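Local coordinates for protein beta-1,4-galactanase (Humicola insolens, PDB 1HJQ) that catalyses the hydrolysis of (1->4)-beta-D-galactosidic linkages in type I arabinogalactans, as a family 53 glycoside hydrolase, at residues Ile136-Leu141 / Gly145-Trp150; Val177-Gly182 / Asp186-Trp191; Tyr82-Ala87 / Thr93-Trp98. One frame throughout, in Å; residues are numbered along the deposited sequence.

Contact 1: Ile136-Leu141 / Gly145-Trp150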
loop_
_atom_site.group_PDB
_atom_site.type_symbol
_atom_site.label_atom_id
_atom_site.label_comp_id
_atom_site.label_asym_id
_atom_site.label_seq_id
_atom_site.Cartn_x
_atom_site.Cartn_y
_atom_site.Cartn_z
ATOM N N ILE A 136 -2.734 -9.656 -1.371
ATOM C CA ILE A 136 -2.648 -11.086 -1.632
ATOM C C ILE A 136 -3.793 -11.919 -1.043
ATOM O O ILE A 136 -3.592 -13.068 -0.662
ATOM C CB ILE A 136 -1.297 -11.656 -1.134
ATOM C CG1 ILE A 136 -1.113 -11.367 0.364
ATOM C CG2 ILE A 136 -0.160 -11.042 -1.938
ATOM C CD1 ILE A 136 0.205 -11.889 0.962
ATOM N N THR A 137 -4.995 -11.346 -1.001
ATOM C CA THR A 137 -6.165 -12.036 -0.463
ATOM C C THR A 137 -6.413 -13.397 -1.109
ATOM O O THR A 137 -6.842 -14.336 -0.439
ATOM C CB THR A 137 -7.434 -11.210 -0.649
ATOM O OG1 THR A 137 -7.192 -9.858 -0.245
ATOM C CG2 THR A 137 -8.552 -11.794 0.181
ATOM N N GLN A 138 -6.181 -13.495 -2.413
ATOM C CA GLN A 138 -6.366 -14.764 -3.112
ATOM C C GLN A 138 -4.992 -15.388 -3.332
ATOM O O GLN A 138 -4.781 -16.155 -4.278
ATOM C CB GLN A 138 -7.065 -14.561 -4.463
ATOM C CG GLN A 138 -8.503 -14.049 -4.375
ATOM C CD GLN A 138 -9.357 -14.825 -3.371
ATOM O OE1 GLN A 138 -9.463 -16.052 -3.436
ATOM N NE2 GLN A 138 -9.975 -14.102 -2.438
ATOM N N GLY A 139 -4.059 -15.040 -2.451
ATOM C CA GLY A 139 -2.715 -15.573 -2.551
ATOM C C GLY A 139 -1.811 -14.760 -3.464
ATOM O O GLY A 139 -2.169 -13.660 -3.888
ATOM N N LEU A 140 -0.638 -15.316 -3.764
ATOM C CA LEU A 140 0.342 -14.658 -4.618
ATOM C C LEU A 140 1.083 -15.699 -5.438
ATOM O O LEU A 140 0.919 -16.897 -5.218
ATOM C CB LEU A 140 1.358 -13.887 -3.772
ATOM C CG LEU A 140 2.352 -14.703 -2.938
ATOM C CD1 LEU A 140 3.426 -13.785 -2.391
ATOM C CD2 LEU A 140 1.646 -15.410 -1.800
ATOM N N LEU A 141 1.896 -15.231 -6.382
ATOM C CA LEU A 141 2.694 -16.105 -7.236
ATOM C C LEU A 141 1.939 -17.326 -7.764
ATOM O O LEU A 141 2.338 -18.469 -7.529
ATOM C CB LEU A 141 3.944 -16.542 -6.470
ATOM C CG LEU A 141 4.909 -15.376 -6.225
ATOM C CD1 LEU A 141 6.035 -15.784 -5.285
ATOM C CD2 LEU A 141 5.455 -14.900 -7.568
ATOM N N GLY A 145 1.016 -20.233 -5.304
ATOM C CA GLY A 145 0.487 -19.489 -4.172
ATOM C C GLY A 145 -0.966 -19.043 -4.246
ATOM O O GLY A 145 -1.380 -18.132 -3.522
ATOM N N LYS A 146 -1.754 -19.669 -5.108
ATOM C CA LYS A 146 -3.153 -19.295 -5.232
ATOM C C LYS A 146 -3.935 -19.832 -4.029
ATOM O O LYS A 146 -3.683 -20.942 -3.556
ATOM C CB LYS A 146 -3.720 -19.845 -6.537
ATOM C CG LYS A 146 -4.902 -19.078 -7.092
ATOM C CD LYS A 146 -5.341 -19.695 -8.417
ATOM C CE LYS A 146 -6.587 -19.026 -8.992
ATOM N NZ LYS A 146 -6.359 -17.604 -9.342
ATOM N N THR A 147 -4.887 -19.042 -3.540
ATOM C CA THR A 147 -5.665 -19.444 -2.379
ATOM C C THR A 147 -6.180 -20.860 -2.353
ATOM O O THR A 147 -6.599 -21.424 -3.371
ATOM C CB THR A 147 -6.850 -18.538 -2.126
ATOM O OG1 THR A 147 -7.339 -18.029 -3.368
ATOM C CG2 THR A 147 -6.449 -17.420 -1.189
ATOM N N ASN A 148 -6.157 -21.386 -1.130
ATOM C CA ASN A 148 -6.552 -22.731 -0.762
ATOM C C ASN A 148 -5.306 -23.603 -0.840
ATOM O O ASN A 148 -5.317 -24.763 -0.444
ATOM C CB ASN A 148 -7.703 -23.213 -1.638
ATOM C CG ASN A 148 -9.022 -22.540 -1.264
ATOM O OD1 ASN A 148 -9.040 -21.369 -0.880
ATOM N ND2 ASN A 148 -10.125 -23.273 -1.376
ATOM N N ASN A 149 -4.225 -23.011 -1.344
ATOM C CA ASN A 149 -2.919 -23.666 -1.407
ATOM C C ASN A 149 -2.223 -23.084 -0.185
ATOM O O ASN A 149 -1.056 -22.694 -0.226
ATOM C CB ASN A 149 -2.154 -23.258 -2.665
ATOM C CG ASN A 149 -2.583 -24.041 -3.886
ATOM O OD1 ASN A 149 -3.700 -24.556 -3.946
ATOM N ND2 ASN A 149 -1.703 -24.119 -4.877
ATOM N N TRP A 150 -2.984 -23.008 0.898
ATOM C CA TRP A 150 -2.514 -22.458 2.155
ATOM C C TRP A 150 -1.094 -22.863 2.524
ATOM O O TRP A 150 -0.316 -22.035 3.002
ATOM C CB TRP A 150 -3.489 -22.851 3.262
ATOM C CG TRP A 150 -4.881 -22.360 2.991
ATOM C CD1 TRP A 150 -6.018 -23.116 2.875
ATOM C CD2 TRP A 150 -5.287 -20.995 2.819
ATOM N NE1 TRP A 150 -7.105 -22.306 2.648
ATOM C CE2 TRP A 150 -6.686 -20.999 2.607
ATOM C CE3 TRP A 150 -4.604 -19.765 2.828
ATOM C CZ2 TRP A 150 -7.417 -19.821 2.406
ATOM C CZ3 TRP A 150 -5.327 -18.596 2.628
ATOM C CH2 TRP A 150 -6.724 -18.632 2.419
#

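Contact 2: Val177-Gly182 / Asp186-Trp191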
loop_
_atom_site.group_PDB
_atom_site.type_symbol
_atom_site.label_atom_id
_atom_site.label_comp_id
_atom_site.label_asym_id
_atom_site.label_seq_id
_atom_site.Cartn_x
_atom_site.Cartn_y
_atom_site.Cartn_z
ATOM N N VAL A 177 1.841 -7.866 5.895
ATOM C CA VAL A 177 1.064 -8.726 5.011
ATOM C C VAL A 177 -0.116 -7.842 4.633
ATOM O O VAL A 177 -0.819 -7.318 5.500
ATOM C CB VAL A 177 0.582 -10.013 5.718
ATOM C CG1 VAL A 177 -0.444 -10.737 4.839
ATOM C CG2 VAL A 177 1.775 -10.930 5.977
ATOM N N HIS A 178 -0.302 -7.660 3.332
ATOM C CA HIS A 178 -1.338 -6.790 2.798
ATOM C C HIS A 178 -2.486 -7.524 2.113
ATOM O O HIS A 178 -2.283 -8.274 1.156
ATOM C CB HIS A 178 -0.676 -5.794 1.832
ATOM C CG HIS A 178 -1.635 -4.898 1.113
ATOM N ND1 HIS A 178 -2.906 -4.637 1.577
ATOM C CD2 HIS A 178 -1.494 -4.180 -0.027
ATOM C CE1 HIS A 178 -3.509 -3.799 0.752
ATOM N NE2 HIS A 178 -2.675 -3.506 -0.228
ATOM N N LEU A 179 -3.691 -7.295 2.624
ATOM C CA LEU A 179 -4.910 -7.895 2.092
ATOM C C LEU A 179 -5.855 -6.757 1.744
ATOM O O LEU A 179 -5.771 -5.688 2.343
ATOM C CB LEU A 179 -5.568 -8.784 3.148
ATOM C CG LEU A 179 -5.208 -10.265 3.272
ATOM C CD1 LEU A 179 -3.725 -10.473 3.203
ATOM C CD2 LEU A 179 -5.766 -10.789 4.584
ATOM N N ASP A 180 -6.747 -6.973 0.784
ATOM C CA ASP A 180 -7.705 -5.938 0.410
ATOM C C ASP A 180 -8.951 -6.134 1.275
ATOM O O ASP A 180 -8.972 -7.026 2.123
ATOM C CB ASP A 180 -8.041 -6.032 -1.091
ATOM C CG ASP A 180 -9.067 -7.123 -1.416
ATOM O OD1 ASP A 180 -8.904 -8.278 -0.956
ATOM O OD2 ASP A 180 -10.034 -6.814 -2.152
ATOM N N ASN A 181 -9.972 -5.304 1.081
ATOM C CA ASN A 181 -11.217 -5.396 1.848
ATOM C C ASN A 181 -11.052 -5.493 3.363
ATOM O O ASN A 181 -11.635 -6.364 3.996
ATOM C CB ASN A 181 -12.046 -6.586 1.370
ATOM C CG ASN A 181 -12.576 -6.400 -0.032
ATOM O OD1 ASN A 181 -12.845 -5.278 -0.464
ATOM N ND2 ASN A 181 -12.749 -7.498 -0.747
ATOM N N GLY A 182 -10.269 -4.590 3.942
ATOM C CA GLY A 182 -10.050 -4.601 5.374
ATOM C C GLY A 182 -11.323 -4.489 6.177
ATOM O O GLY A 182 -11.333 -4.805 7.365
ATOM N N ASP A 186 -14.556 -11.413 7.973
ATOM C CA ASP A 186 -14.551 -12.833 7.658
ATOM C C ASP A 186 -13.412 -13.141 6.697
ATOM O O ASP A 186 -12.776 -14.192 6.806
ATOM C CB ASP A 186 -15.877 -13.271 7.036
ATOM C CG ASP A 186 -17.054 -13.102 7.986
ATOM O OD1 ASP A 186 -16.884 -13.362 9.201
ATOM O OD2 ASP A 186 -18.150 -12.713 7.512
ATOM N N THR A 187 -13.151 -12.228 5.761
ATOM C CA THR A 187 -12.065 -12.429 4.810
ATOM C C THR A 187 -10.734 -12.383 5.580
ATOM O O THR A 187 -9.934 -13.306 5.515
ATOM C CB THR A 187 -12.028 -11.324 3.734
ATOM O OG1 THR A 187 -13.313 -11.172 3.117
ATOM C CG2 THR A 187 -11.010 -11.692 2.658
ATOM N N GLN A 188 -10.519 -11.299 6.318
ATOM C CA GLN A 188 -9.290 -11.136 7.112
ATOM C C GLN A 188 -9.021 -12.321 8.047
ATOM O O GLN A 188 -7.862 -12.712 8.258
ATOM C CB GLN A 188 -9.357 -9.899 7.980
ATOM C CG GLN A 188 -9.596 -8.563 7.245
ATOM C CD GLN A 188 -8.667 -8.326 6.059
ATOM O OE1 GLN A 188 -7.454 -8.609 6.102
ATOM N NE2 GLN A 188 -9.233 -7.763 5.000
ATOM N N ASN A 189 -10.106 -12.873 8.603
ATOM C CA ASN A 189 -10.078 -14.000 9.542
ATOM C C ASN A 189 -9.795 -15.302 8.794
ATOM O O ASN A 189 -8.897 -16.042 9.188
ATOM C CB ASN A 189 -11.418 -14.087 10.326
ATOM C CG ASN A 189 -11.393 -15.152 11.429
ATOM O OD1 ASN A 189 -10.319 -15.617 11.815
ATOM N ND2 ASN A 189 -12.569 -15.522 11.953
ATOM N N TRP A 190 -10.576 -15.588 7.752
ATOM C CA TRP A 190 -10.400 -16.780 6.916
ATOM C C TRP A 190 -8.949 -16.898 6.411
ATOM O O TRP A 190 -8.286 -17.929 6.555
ATOM C CB TRP A 190 -11.370 -16.664 5.739
ATOM C CG TRP A 190 -11.066 -17.484 4.539
ATOM C CD1 TRP A 190 -11.310 -18.810 4.380
ATOM C CD2 TRP A 190 -10.540 -17.015 3.288
ATOM N NE1 TRP A 190 -10.979 -19.202 3.105
ATOM C CE2 TRP A 190 -10.504 -18.118 2.413
ATOM C CE3 TRP A 190 -10.100 -15.768 2.822
ATOM C CZ2 TRP A 190 -10.045 -18.017 1.090
ATOM C CZ3 TRP A 190 -9.640 -15.666 1.498
ATOM C CH2 TRP A 190 -9.620 -16.787 0.655
ATOM N N TRP A 191 -8.461 -15.824 5.813
ATOM C CA TRP A 191 -7.112 -15.809 5.283
ATOM C C TRP A 191 -6.019 -16.099 6.316
ATOM O O TRP A 191 -5.310 -17.108 6.220
ATOM C CB TRP A 191 -6.817 -14.464 4.628
ATOM C CG TRP A 191 -5.669 -14.540 3.689
ATOM C CD1 TRP A 191 -5.716 -14.855 2.361
ATOM C CD2 TRP A 191 -4.290 -14.322 4.001
ATOM N NE1 TRP A 191 -4.453 -14.843 1.823
ATOM C CE2 TRP A 191 -3.556 -14.517 2.809
ATOM C CE3 TRP A 191 -3.602 -13.982 5.172
ATOM C CZ2 TRP A 191 -2.168 -14.380 2.752
ATOM C CZ3 TRP A 191 -2.230 -13.848 5.117
ATOM C CH2 TRP A 191 -1.524 -14.046 3.913
HETATM O O HOH W 1 -13.198 -10.189 0.287
#

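Contact 3: Tyr82-Ala87 / Thr93-Trp98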
loop_
_atom_site.group_PDB
_atom_site.type_symbol
_atom_site.label_atom_id
_atom_site.label_comp_id
_atom_site.label_asym_id
_atom_site.label_seq_id
_atom_site.Cartn_x
_atom_site.Cartn_y
_atom_site.Cartn_z
ATOM N N TYR A 82 5.630 -8.686 -6.217
ATOM C CA TYR A 82 6.139 -10.003 -6.596
ATOM C C TYR A 82 5.527 -10.457 -7.907
ATOM O O TYR A 82 5.046 -11.583 -8.036
ATOM C CB TYR A 82 5.852 -11.030 -5.502
ATOM C CG TYR A 82 6.604 -10.758 -4.224
ATOM C CD1 TYR A 82 7.959 -10.405 -4.258
ATOM C CD2 TYR A 82 5.984 -10.887 -2.984
ATOM C CE1 TYR A 82 8.676 -10.194 -3.096
ATOM C CE2 TYR A 82 6.693 -10.680 -1.812
ATOM C CZ TYR A 82 8.043 -10.337 -1.875
ATOM O OH TYR A 82 8.772 -10.161 -0.716
ATOM N N SER A 83 5.559 -9.552 -8.878
ATOM C CA SER A 83 5.026 -9.795 -10.204
ATOM C C SER A 83 5.696 -8.798 -11.157
ATOM O O SER A 83 6.317 -7.835 -10.703
ATOM C CB SER A 83 3.512 -9.582 -10.181
ATOM O OG SER A 83 2.928 -9.897 -11.427
ATOM N N ASP A 84 5.597 -9.025 -12.467
ATOM C CA ASP A 84 6.203 -8.090 -13.413
ATOM C C ASP A 84 5.244 -6.930 -13.589
ATOM O O ASP A 84 5.632 -5.835 -13.983
ATOM C CB ASP A 84 6.432 -8.736 -14.783
ATOM C CG ASP A 84 7.552 -9.754 -14.777
ATOM O OD1 ASP A 84 8.411 -9.700 -13.869
ATOM O OD2 ASP A 84 7.576 -10.598 -15.700
ATOM N N THR A 85 3.983 -7.187 -13.271
ATOM C CA THR A 85 2.952 -6.186 -13.428
ATOM C C THR A 85 2.029 -6.120 -12.203
ATOM O O THR A 85 2.242 -6.827 -11.217
ATOM C CB THR A 85 2.140 -6.506 -14.670
ATOM O OG1 THR A 85 1.421 -5.342 -15.089
ATOM C CG2 THR A 85 1.177 -7.637 -14.371
ATOM N N TRP A 86 0.999 -5.279 -12.290
ATOM C CA TRP A 86 0.048 -5.076 -11.199
ATOM C C TRP A 86 -0.432 -6.340 -10.523
ATOM O O TRP A 86 -1.036 -7.195 -11.160
ATOM C CB TRP A 86 -1.197 -4.338 -11.683
ATOM C CG TRP A 86 -0.947 -3.021 -12.323
ATOM C CD1 TRP A 86 -0.879 -2.761 -13.662
ATOM C CD2 TRP A 86 -0.746 -1.769 -11.661
ATOM N NE1 TRP A 86 -0.650 -1.428 -13.873
ATOM C CE2 TRP A 86 -0.564 -0.792 -12.663
ATOM C CE3 TRP A 86 -0.701 -1.375 -10.317
ATOM C CZ2 TRP A 86 -0.341 0.553 -12.367
ATOM C CZ3 TRP A 86 -0.478 -0.028 -10.021
ATOM C CH2 TRP A 86 -0.301 0.915 -11.044
ATOM N N ALA A 87 -0.186 -6.450 -9.224
ATOM C CA ALA A 87 -0.647 -7.611 -8.476
ATOM C C ALA A 87 -1.824 -7.182 -7.611
ATOM O O ALA A 87 -1.762 -6.159 -6.933
ATOM C CB ALA A 87 0.461 -8.163 -7.608
ATOM N N THR A 93 0.480 -12.765 -11.079
ATOM C CA THR A 93 1.289 -13.415 -12.098
ATOM C C THR A 93 2.754 -13.561 -11.744
ATOM O O THR A 93 3.486 -12.573 -11.651
ATOM C CB THR A 93 1.199 -12.649 -13.418
ATOM O OG1 THR A 93 -0.179 -12.393 -13.716
ATOM C CG2 THR A 93 1.836 -13.458 -14.554
ATOM N N THR A 94 3.178 -14.806 -11.565
ATOM C CA THR A 94 4.565 -15.106 -11.244
ATOM C C THR A 94 5.439 -14.545 -12.359
ATOM O O THR A 94 5.103 -14.666 -13.536
ATOM C CB THR A 94 4.788 -16.631 -11.158
ATOM O OG1 THR A 94 3.985 -17.176 -10.104
ATOM C CG2 THR A 94 6.247 -16.941 -10.892
ATOM N N PRO A 95 6.569 -13.914 -12.001
ATOM C CA PRO A 95 7.487 -13.338 -12.995
ATOM C C PRO A 95 7.936 -14.412 -13.981
ATOM O O PRO A 95 8.302 -15.515 -13.571
ATOM C CB PRO A 95 8.652 -12.837 -12.141
ATOM C CG PRO A 95 8.004 -12.510 -10.833
ATOM C CD PRO A 95 7.057 -13.672 -10.633
ATOM N N ALA A 96 7.907 -14.108 -15.274
ATOM C CA ALA A 96 8.343 -15.094 -16.260
ATOM C C ALA A 96 9.748 -15.522 -15.875
ATOM O O ALA A 96 10.562 -14.689 -15.483
ATOM C CB ALA A 96 8.350 -14.489 -17.657
ATOM N N GLY A 97 10.022 -16.820 -15.966
ATOM C CA GLY A 97 11.341 -17.321 -15.617
ATOM C C GLY A 97 11.449 -17.947 -14.236
ATOM O O GLY A 97 12.265 -18.838 -14.025
ATOM N N TRP A 98 10.639 -17.489 -13.290
ATOM C CA TRP A 98 10.681 -18.047 -11.942
ATOM C C TRP A 98 10.248 -19.516 -11.928
ATOM O O TRP A 98 9.506 -19.958 -12.791
ATOM C CB TRP A 98 9.822 -17.190 -11.010
ATOM C CG TRP A 98 10.510 -15.910 -10.663
ATOM C CD1 TRP A 98 11.465 -15.275 -11.404
ATOM C CD2 TRP A 98 10.316 -15.110 -9.493
ATOM N NE1 TRP A 98 11.881 -14.133 -10.769
ATOM C CE2 TRP A 98 11.192 -14.004 -9.591
ATOM C CE3 TRP A 98 9.489 -15.217 -8.368
ATOM C CZ2 TRP A 98 11.266 -13.013 -8.608
ATOM C CZ3 TRP A 98 9.565 -14.227 -7.387
ATOM C CH2 TRP A 98 10.449 -13.141 -7.517
HETATM O O HOH W 2 0.159 -9.828 -11.592
HETATM O O HOH W 3 4.821 -11.405 -13.928
#

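Contact 1: Ile136-Leu141 / Gly145-Trp150
Q138 and T147 carry the side-chain part of this contact. The Q138 chain folds back at its second torsion (chi2 -48°), which turns OE1 of the amide toward the T147 hydroxyl. That hydroxyl donates to Q138: T147 OG1 lies 2.9 Å from Q138 OE1 and stands above the plane of the amide, 42° out of it. The T147 methyl, CG2, is 3.6 Å from G139 N. The hydroxyl of T147 thus takes the Q138 amide, and its methyl lies against the backbone from T137 O to G139 N.

The backbones are tied alongside these groups. T147 N donates to Q138 O at 3.0 Å, and L140 N donates to G145 O at 2.9 Å. Together they form a single antiparallel bridge between G139 and K146. A third bond, from G145 N to L141 O at 3.1 Å, closes the far end. A CB on G139 would run into G145 O.

The K146 side chain leaves the backbone away from 136-141, and its ammonium makes a cation-pi contact with W142. A type II turn follows from K146 to N149. It sets N148 N over the centre of the W150 ring, 3.8 Å above its plane.

Both segments belong to the loop between strand 129-132, the fourth of the TIM barrel, and helix 150-165, whose N-cap position is N149. I136 directly follows E135, the probable proton donor. I136 and L140 rest on L157 of helix 150-165. T137 touches L179 of strand 174-179 and probably hydrogen-bonds D180 just beyond it. W150 meets W190 and W191 of helix 185-198 edge-to-face.

Contact 2: Val177-Gly182 / Asp186-Trp191
Two hydrogen bonds from the Q188 amide join the helix to the loop that follows the strand. NE2 donates to D180 O at 3.0 Å; D180 O lies close to the amide plane of Q188, while the donor is tilted 28° from the carbonyl plane. The second bond, from the same NE2 to N181 O at 3.0 Å, is weak. The Q188 chain bends at its second torsion to bring the amide to these two carbonyls. A leucine in its place would probably leave the D180 and N181 carbonyls without this donor and the turn less firmly held to the helix.

A water adds a bridge. It accepts from N181 ND2 at 2.9 Å and is hydrogen-bonded to T187 OG1 at 3.0 Å.

The apolar part centres on W191. CG is anti to the backbone N (chi1 -161°), which lays the indole beside the strand. L179 CD1 sits over the face of the six-membered ring, 3.9 Å from its centroid and 7° off the normal, a CH-pi contact. L179 CD2 packs on W191 CB at 3.8 Å. V177 comes in obliquely, with CG1 3.6 Å from W191 CZ3. Q188 OE1 lies alongside L179, against CB and CD2.

This is the strand-to-helix half of a beta-alpha-beta unit in the barrel, strand 174-179 to helix 185-198. H178 points away from the helix and hydrogen-bonds E245, the probable nucleophile. The D180 side chain has T137 as its outside partner and lies about 3 Å from that of E135. Mostly apolar groups join strand and helix; one NE2, with one of its two bonds weak, and a water hold the turn. The amide holds the D180 backbone, which is consistent with a fixed start for its side chain near E135.

Contact 3: Tyr82-Ala87 / Thr93-Trp98
S83 holds T93 through a single direct hydrogen bond. OG donates to T93 O at 2.7 Å, lying in the carbonyl plane and on a lone pair. With chi1 at -176° OG swings opposite the S83 backbone N, where T93 O is within reach. The rest of the first shell is packing. P95 approaches the D84 carboxylate, with CB 3.6 Å from D84 OD1, and its CD faces Y82 O.

Two waters fill out the polar links. One donates to S83 OG at 2.8 Å and to W86 O, and accepts from T93 N. The S83 hydroxyl thus gives one bond and takes another; T85 N adds a weak one. The second water accepts from D84 N at 2.9 Å and donates to T93 O, so that carbonyl is gripped twice.

Both segments lie in the long loop after strand 75-80 of the eight-stranded TIM barrel, ahead of helix 102-123. This loop belongs to the same end of the barrel as the catalytic residues: the Y82 side chain is about 11 Å from that of the probable proton donor E135.

Further out, a type II turn runs from P95 to W98, with W98 N bonded to P95 O. The turn brings the W98 ring against P95, with P95 CG 3.6 Å above the ring centre. That ring packs on L105, K108 and L109 of helix 102-123. D84 OD1 is hydrogen-bonded by N51 N, and Y82 OH is hydrogen-bonded to T113. A87 O accepts from N134 ND2, next to E135 in the chain.

How the contacts relate
From the N terminus, contact 3 comes first. It closes a loop between strand 75-80 and helix 102-123. Contact 1 then closes one between strand 129-132 and helix 150-165. Contact 2 joins strand 174-179 and its following turn to helix 185-198. The three are in series; none nests in or crosses another. Contact 1 lies between the other two. L141 packs on Y82 and P95 of contact 3, and L140 also touches Y82. On its other side, I136 N probably bonds H178 O of contact 2. Contacts 2 and 3 do not touch. Together they link three successive beta-alpha connections of the barrel.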